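Local structure of catechol 1,2 dioxygenase (Acinetobacter radioresistens, 2XSU) at residues A[73-78]-A[201-206]; A[220-225]-A[255-260]. The protein probably catalyses the iron(III)-dependent intradiol cleavage of catechol by dioxygen to cis,cis-muconate, an early step of the beta-ketoadipate pathway. The protein carries 1 engineered substitution. One frame throughout, in Å; residues are numbered along the deposited sequence.

In the fold
Contact 1 and contact 2 lie side by side near the iron, their centres about 13 Å apart, and both reach the same mixed sheet, where strands 201-202 and 221-231 are antiparallel neighbours. A probable hydrogen bond, Tyr-201 O to Arg-222 N at 2.9 Å, joins them. Contact 1 is partly buried and purely apolar: a leucine of helix 73-80, in the N-terminal helical region that helps to form the lipid pocket, rests on a loop, against buried Cys-203 and exposed Pro-204. Contact 2 is buried and lies wholly within the iron-binding region, where an arginine is set among methyl groups and a carboxylate. Each contributes a metal ligand, Tyr-201 from contact 1 and His-225 from contact 2.

Contact 1. Residues A[73-78]-A[201-206]; sequences LGLLAG and YGCPPE. Engineered in segment 73-78: Gly-78 (natural residue Ala). With FE (Fe (III) ion), chain B; PIE (1,2-diacyl-sn-glycero-3-phosphoinositol), chain C.
Leu-75, on helix 73-80 of the N-terminal helical region, meets Cys-203 and Pro-204 where that region of this intradiol dioxygenase packs against the mixed beta-sheet region that carries the iron. The contact is small, burying 105 Å² in all, and no hydrogen bond crosses it. Its tight part is one branch of the leucine. CD2 of Leu-75 approaches Pro-204 CD to 3.7 Å, the two side chains reaching toward each other, and the same methyl lies 4.1 Å from Cys-203 SG. The sulfur is also 4.1 Å from Leu-75 CG, which places it alongside the CG-CD2 branch. A chi1 of -160° turns CG of Leu-75 beside the carbonyl carbon, and with chi2 at 54° the side chain leaves the helix toward the loop. Thr-209 of helix 208-215 and Phe-254 pack on both Leu-75 and Cys-203, and Cys-203 is buried.

The other side is looser. Pro-204 is exposed to solvent and meets the helix through its CD alone, while the second leucine methyl, CD1 of Leu-75, comes no closer to Tyr-201 than 5.9 Å, at CE1. The helix also serves a lipid: Leu-73, Leu-76 and Ala-77 belong to the pocket of the bound phosphoinositide. The terminal acyl carbon C46 sits 3.4 Å from Leu-73 O and 3.8 Å from Leu-76 CD2, and Leu-73 and Ala-77 also pack on Thr-65 and Leu-61 of the second subunit, respectively. At the start of segment 201-206, Tyr-201 holds the iron in the plane of its phenol ring, with OH 2.4 Å from the metal.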
loop_
_atom_site.group_PDB
_atom_site.type_symbol
_atom_site.label_atom_id
_atom_site.label_comp_id
_atom_site.label_asym_id
_atom_site.label_seq_id
_atom_site.Cartn_x
_atom_site.Cartn_y
_atom_site.Cartn_z
ATOM N N LEU A 73 -0.357 -6.654 4.466
ATOM C CA LEU A 73 -1.491 -6.246 3.627
ATOM C C LEU A 73 -2.466 -7.403 3.372
ATOM O O LEU A 73 -3.659 -7.166 3.191
ATOM C CB LEU A 73 -1.069 -5.540 2.320
ATOM C CG LEU A 73 -0.563 -4.104 2.544
ATOM C CD1 LEU A 73 -0.050 -3.526 1.209
ATOM C CD2 LEU A 73 -1.667 -3.194 3.178
ATOM N N GLY A 74 -1.961 -8.637 3.364
ATOM C CA GLY A 74 -2.850 -9.829 3.255
ATOM C C GLY A 74 -3.688 -9.989 4.518
ATOM O O GLY A 74 -4.901 -10.307 4.473
ATOM N N LEU A 75 -3.063 -9.757 5.657
ATOM C CA LEU A 75 -3.760 -9.780 6.919
ATOM C C LEU A 75 -4.834 -8.681 6.982
ATOM O O LEU A 75 -5.961 -8.917 7.458
ATOM C CB LEU A 75 -2.737 -9.634 8.057
ATOM C CG LEU A 75 -3.108 -10.072 9.436
ATOM C CD1 LEU A 75 -3.591 -11.527 9.417
ATOM C CD2 LEU A 75 -1.824 -9.937 10.321
ATOM N N LEU A 76 -4.494 -7.478 6.505
ATOM C CA LEU A 76 -5.434 -6.361 6.485
ATOM C C LEU A 76 -6.607 -6.635 5.550
ATOM O O LEU A 76 -7.741 -6.267 5.865
ATOM C CB LEU A 76 -4.704 -5.082 6.038
ATOM C CG LEU A 76 -5.586 -3.808 6.099
ATOM C CD1 LEU A 76 -6.004 -3.511 7.530
ATOM C CD2 LEU A 76 -4.775 -2.663 5.529
ATOM N N ALA A 77 -6.329 -7.281 4.407
ATOM C CA ALA A 77 -7.413 -7.688 3.495
ATOM C C ALA A 77 -8.406 -8.612 4.195
ATOM O O ALA A 77 -9.640 -8.514 3.988
ATOM C CB ALA A 77 -6.836 -8.339 2.234
ATOM N N GLY A 78 -7.890 -9.520 5.019
ATOM C CA GLY A 78 -8.770 -10.371 5.829
ATOM C C GLY A 78 -9.550 -9.563 6.843
ATOM O O GLY A 78 -10.782 -9.623 6.878
ATOM N N TYR A 201 -5.830 -17.253 17.357
ATOM C CA TYR A 201 -4.734 -16.319 17.531
ATOM C C TYR A 201 -5.177 -14.939 17.124
ATOM O O TYR A 201 -6.155 -14.787 16.395
ATOM C CB TYR A 201 -3.554 -16.770 16.661
ATOM C CG TYR A 201 -3.910 -17.009 15.199
ATOM C CD1 TYR A 201 -3.858 -15.972 14.257
ATOM C CD2 TYR A 201 -4.265 -18.279 14.751
ATOM C CE1 TYR A 201 -4.150 -16.188 12.929
ATOM C CE2 TYR A 201 -4.569 -18.521 13.406
ATOM C CZ TYR A 201 -4.527 -17.469 12.496
ATOM O OH TYR A 201 -4.833 -17.672 11.165
ATOM N N GLY A 202 -4.453 -13.941 17.623
ATOM C CA GLY A 202 -4.574 -12.582 17.152
ATOM C C GLY A 202 -3.511 -12.118 16.160
ATOM O O GLY A 202 -2.507 -12.781 15.863
ATOM N N CYS A 203 -3.759 -10.916 15.680
ATOM C CA CYS A 203 -2.807 -10.217 14.841
ATOM C C CYS A 203 -1.561 -9.914 15.692
ATOM O O CYS A 203 -1.658 -9.856 16.920
ATOM C CB CYS A 203 -3.459 -8.915 14.386
ATOM S SG CYS A 203 -4.727 -9.161 13.110
ATOM N N PRO A 204 -0.398 -9.712 15.047
ATOM C CA PRO A 204 0.782 -9.266 15.832
ATOM C C PRO A 204 0.450 -7.961 16.569
ATOM O O PRO A 204 0.088 -6.964 15.926
ATOM C CB PRO A 204 1.856 -9.039 14.762
ATOM C CG PRO A 204 1.406 -9.847 13.557
ATOM C CD PRO A 204 -0.101 -9.875 13.615
ATOM N N PRO A 205 0.552 -7.949 17.918
ATOM C CA PRO A 205 -0.074 -6.844 18.652
ATOM C C PRO A 205 0.537 -5.469 18.414
ATOM O O PRO A 205 -0.173 -4.469 18.545
ATOM C CB PRO A 205 0.052 -7.268 20.137
ATOM C CG PRO A 205 1.188 -8.234 20.157
ATOM C CD PRO A 205 1.091 -8.984 18.826
ATOM N N GLU A 206 1.824 -5.423 18.062
ATOM C CA GLU A 206 2.513 -4.172 17.764
ATOM C C GLU A 206 2.558 -3.865 16.267
ATOM O O GLU A 206 3.206 -2.895 15.828
ATOM C CB GLU A 206 3.945 -4.199 18.336
ATOM C CG GLU A 206 4.000 -4.360 19.852
ATOM C CD GLU A 206 3.040 -3.429 20.590
ATOM O OE1 GLU A 206 3.126 -2.194 20.402
ATOM O OE2 GLU A 206 2.186 -3.934 21.362
HETATM FE FE FE B . -5.089 -19.466 9.623
HETATM P P PIE C . -1.137 4.152 13.799
HETATM O O11 PIE C . -0.991 5.469 14.401
HETATM O O12 PIE C . -2.483 4.041 12.803
HETATM O O13 PIE C . -1.542 3.144 15.160
HETATM O O14 PIE C . 0.031 3.421 13.295
HETATM C C1 PIE C . -2.441 5.991 14.387
HETATM C C2 PIE C . -2.433 6.800 13.072
HETATM C C3 PIE C . -3.536 6.180 12.205
HETATM O O31 PIE C . -3.225 6.175 10.796
HETATM O O32 PIE C . -3.947 4.104 10.309
HETATM C C31 PIE C . -4.040 5.315 10.119
HETATM C C32 PIE C . -5.061 5.863 9.123
HETATM C C33 PIE C . -4.784 5.338 7.717
HETATM C C34 PIE C . -5.727 4.192 7.353
HETATM C C35 PIE C . -6.153 4.296 5.890
HETATM C C36 PIE C . -6.176 2.926 5.216
HETATM C C37 PIE C . -7.604 2.385 5.168
HETATM C C38 PIE C . -7.789 1.448 3.977
HETATM C C39 PIE C . -9.107 1.480 3.528
HETATM C C40 PIE C . -9.480 1.104 2.238
HETATM C C41 PIE C . -8.569 0.654 1.290
HETATM C C42 PIE C . -8.707 -0.858 1.071
HETATM O O21 PIE C . -2.590 8.269 13.236
HETATM O O22 PIE C . -4.120 8.423 14.910
HETATM C C21 PIE C . -3.755 8.765 13.784
HETATM C C22 PIE C . -4.603 9.826 13.058
HETATM C C23 PIE C . -4.686 9.759 11.532
HETATM C C24 PIE C . -5.546 10.910 10.988
HETATM C C25 PIE C . -6.743 10.389 10.187
HETATM C C26 PIE C . -6.285 9.796 8.855
HETATM C C27 PIE C . -7.472 9.366 8.000
HETATM C C28 PIE C . -7.045 8.343 6.945
HETATM C C29 PIE C . -6.708 9.028 5.620
HETATM C C47 PIE C . -6.528 8.020 4.486
HETATM C C48 PIE C . -6.164 8.751 3.195
HETATM C C49 PIE C . -6.493 7.908 1.963
HETATM C C50 PIE C . -5.404 8.007 0.889
HETATM C C51 PIE C . -4.420 6.826 0.936
HETATM C "C1'" PIE C . 3.316 2.319 14.563
HETATM C "C2'" PIE C . 3.998 3.652 14.647
HETATM C "C3'" PIE C . 2.986 4.682 15.181
HETATM C "C4'" PIE C . 1.775 4.739 14.345
HETATM C "C5'" PIE C . 1.115 3.360 14.211
HETATM C "C6'" PIE C . 2.128 2.351 13.608
HETATM O "O1'" PIE C . 4.219 1.348 14.007
HETATM O "O2'" PIE C . 5.114 3.630 15.521
HETATM O "O3'" PIE C . 3.590 5.980 15.261
HETATM O "O4'" PIE C . 1.265 5.789 13.551
HETATM O "O6'" PIE C . 1.523 1.053 13.556
HETATM C C52 PIE C . -5.105 5.450 0.865
HETATM C C53 PIE C . -5.412 5.035 -0.574
HETATM C C54 PIE C . -4.130 4.782 -1.374
HETATM C C55 PIE C . -4.272 3.542 -2.261
HETATM C C43 PIE C . -7.726 -1.656 1.944
HETATM C C44 PIE C . -6.987 -2.730 1.146
HETATM C C45 PIE C . -7.013 -4.064 1.891
HETATM C C46 PIE C . -5.603 -4.484 2.282
HETATM O O HOH W 1 -4.424 -17.787 8.465
#

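Contact 2. Residues A[220-225]-A[255-260]; sequences GNRPSH and AFATRD. With FE (Fe (III) ion), chain B.
His-225 ND1 donates a nearly straight hydrogen bond (177°) to Pro-223 O at 2.8 Å, and Pro-223 in turn meets Thr-258 across the contact, its CG 4.1 Å from Thr-258 OG1, the two side chains crossing at a slant. The carbonyl, in the ring plane, is a second-shell acceptor that restrains imidazole rotation. On the far side of the ring, His-225 NE2 binds the metal at 2.1 Å. With His-227, Tyr-167 and Tyr-201 it forms the two-histidine, two-tyrosine ferric site of intradiol dioxygenases, here completed by a water.

Arg-222 NE makes a salt bridge with Asp-253 OD1, while Ala-255 CB packs over one face of the guanidinium, 3.9 Å from NE. The other carboxylate oxygen, Asp-253 OD2, accepts a hydrogen bond from Ala-257 N, so one aspartate ties the arginine to segment 255-260. A bend at chi3 (68°) carries the head of Arg-222 back over the imidazole of His-225, with CZ 4.1 Å above the ring plane and offset toward the rim. Arg-222 NH1 is thereby 4.0 Å from the iron, and the metal-bound water lies in the guanidinium plane, at its edge.

The Thr-258 hydroxyl bonds to Leu-250 O. Pro-223 and Thr-258 both touch Asn-243 of strand 238-244, the antiparallel neighbour of strand 221-231, and segment 255-260 belongs to the loop leading on to strand 263-269.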
loop_
_atom_site.group_PDB
_atom_site.type_symbol
_atom_site.label_atom_id
_atom_site.label_comp_id
_atom_site.label_asym_id
_atom_site.label_seq_id
_atom_site.Cartn_x
_atom_site.Cartn_y
_atom_site.Cartn_z
ATOM N N GLY A 220 -8.608 -8.344 16.918
ATOM C CA GLY A 220 -7.930 -8.964 15.775
ATOM C C GLY A 220 -7.801 -10.466 15.858
ATOM O O GLY A 220 -6.832 -11.033 15.359
ATOM N N ASN A 221 -8.802 -11.109 16.454
ATOM C CA ASN A 221 -8.719 -12.546 16.733
ATOM C C ASN A 221 -9.463 -13.434 15.730
ATOM O O ASN A 221 -10.547 -13.083 15.276
ATOM C CB ASN A 221 -9.290 -12.841 18.133
ATOM C CG ASN A 221 -8.538 -12.113 19.248
ATOM O OD1 ASN A 221 -9.125 -11.282 19.964
ATOM N ND2 ASN A 221 -7.256 -12.387 19.373
ATOM N N ARG A 222 -8.900 -14.623 15.469
ATOM C CA ARG A 222 -9.594 -15.677 14.716
ATOM C C ARG A 222 -9.834 -16.881 15.648
ATOM O O ARG A 222 -8.978 -17.179 16.485
ATOM C CB ARG A 222 -8.772 -16.159 13.515
ATOM C CG ARG A 222 -8.373 -15.046 12.573
ATOM C CD ARG A 222 -8.137 -15.584 11.202
ATOM N NE ARG A 222 -9.358 -16.054 10.584
ATOM C CZ ARG A 222 -9.400 -16.804 9.493
ATOM N NH1 ARG A 222 -8.270 -17.204 8.897
ATOM N NH2 ARG A 222 -10.566 -17.176 9.011
ATOM N N PRO A 223 -10.991 -17.559 15.509
ATOM C CA PRO A 223 -11.182 -18.847 16.220
ATOM C C PRO A 223 -10.239 -19.897 15.657
ATOM O O PRO A 223 -9.735 -19.762 14.510
ATOM C CB PRO A 223 -12.628 -19.237 15.899
ATOM C CG PRO A 223 -12.831 -18.658 14.481
ATOM C CD PRO A 223 -12.060 -17.329 14.516
ATOM N N SER A 224 -10.019 -20.948 16.433
ATOM C CA SER A 224 -9.209 -22.102 15.977
ATOM C C SER A 224 -9.762 -22.651 14.650
ATOM O O SER A 224 -10.996 -22.705 14.422
ATOM C CB SER A 224 -9.243 -23.203 17.012
ATOM O OG SER A 224 -10.587 -23.596 17.195
ATOM N N HIS A 225 -8.842 -23.050 13.759
ATOM C CA HIS A 225 -9.249 -23.539 12.429
ATOM C C HIS A 225 -8.095 -24.307 11.771
ATOM O O HIS A 225 -6.928 -24.162 12.149
ATOM C CB HIS A 225 -9.645 -22.355 11.498
ATOM C CG HIS A 225 -8.547 -21.341 11.307
ATOM N ND1 HIS A 225 -8.312 -20.317 12.208
ATOM C CD2 HIS A 225 -7.608 -21.204 10.329
ATOM C CE1 HIS A 225 -7.282 -19.595 11.795
ATOM N NE2 HIS A 225 -6.838 -20.100 10.654
ATOM N N ALA A 255 -11.811 -11.910 10.589
ATOM C CA ALA A 255 -11.734 -12.052 9.114
ATOM C C ALA A 255 -12.993 -12.691 8.489
ATOM O O ALA A 255 -13.039 -12.946 7.293
ATOM C CB ALA A 255 -10.438 -12.776 8.715
ATOM N N PHE A 256 -14.037 -12.884 9.295
ATOM C CA PHE A 256 -15.373 -13.259 8.756
ATOM C C PHE A 256 -15.443 -14.549 7.936
ATOM O O PHE A 256 -16.230 -14.635 6.976
ATOM C CB PHE A 256 -15.962 -12.050 7.962
ATOM C CG PHE A 256 -15.789 -10.776 8.685
ATOM C CD1 PHE A 256 -16.641 -10.460 9.746
ATOM C CD2 PHE A 256 -14.724 -9.916 8.376
ATOM C CE1 PHE A 256 -16.466 -9.276 10.488
ATOM C CE2 PHE A 256 -14.532 -8.722 9.118
ATOM C CZ PHE A 256 -15.409 -8.434 10.183
ATOM N N ALA A 257 -14.666 -15.557 8.319
ATOM C CA ALA A 257 -14.531 -16.774 7.513
ATOM C C ALA A 257 -15.472 -17.905 7.913
ATOM O O ALA A 257 -15.676 -18.837 7.121
ATOM C CB ALA A 257 -13.088 -17.264 7.560
ATOM N N THR A 258 -16.035 -17.857 9.122
ATOM C CA THR A 258 -16.861 -18.970 9.589
ATOM C C THR A 258 -18.149 -19.063 8.764
ATOM O O THR A 258 -18.770 -18.030 8.413
ATOM C CB THR A 258 -17.210 -18.789 11.085
ATOM O OG1 THR A 258 -16.008 -18.579 11.817
ATOM C CG2 THR A 258 -17.891 -20.025 11.691
ATOM N N ARG A 259 -18.536 -20.299 8.443
ATOM C CA ARG A 259 -19.757 -20.603 7.669
ATOM C C ARG A 259 -20.436 -21.828 8.180
ATOM O O ARG A 259 -19.778 -22.775 8.607
ATOM C CB ARG A 259 -19.407 -21.018 6.217
ATOM C CG ARG A 259 -18.768 -19.990 5.396
ATOM C CD ARG A 259 -18.727 -20.510 3.992
ATOM N NE ARG A 259 -20.024 -20.407 3.339
ATOM C CZ ARG A 259 -20.160 -20.098 2.058
ATOM N NH1 ARG A 259 -19.076 -19.888 1.311
ATOM N NH2 ARG A 259 -21.384 -19.976 1.525
ATOM N N ASP A 260 -21.765 -21.856 8.042
ATOM C CA ASP A 260 -22.482 -23.109 8.187
ATOM C C ASP A 260 -21.914 -24.135 7.203
ATOM O O ASP A 260 -21.646 -23.848 6.026
ATOM C CB ASP A 260 -23.982 -22.901 7.898
ATOM C CG ASP A 260 -24.685 -22.056 8.954
ATOM O OD1 ASP A 260 -24.167 -21.897 10.092
ATOM O OD2 ASP A 260 -25.794 -21.543 8.636
HETATM FE FE FE B . -5.089 -19.466 9.623
HETATM O O HOH W 1 -4.424 -17.787 8.465
#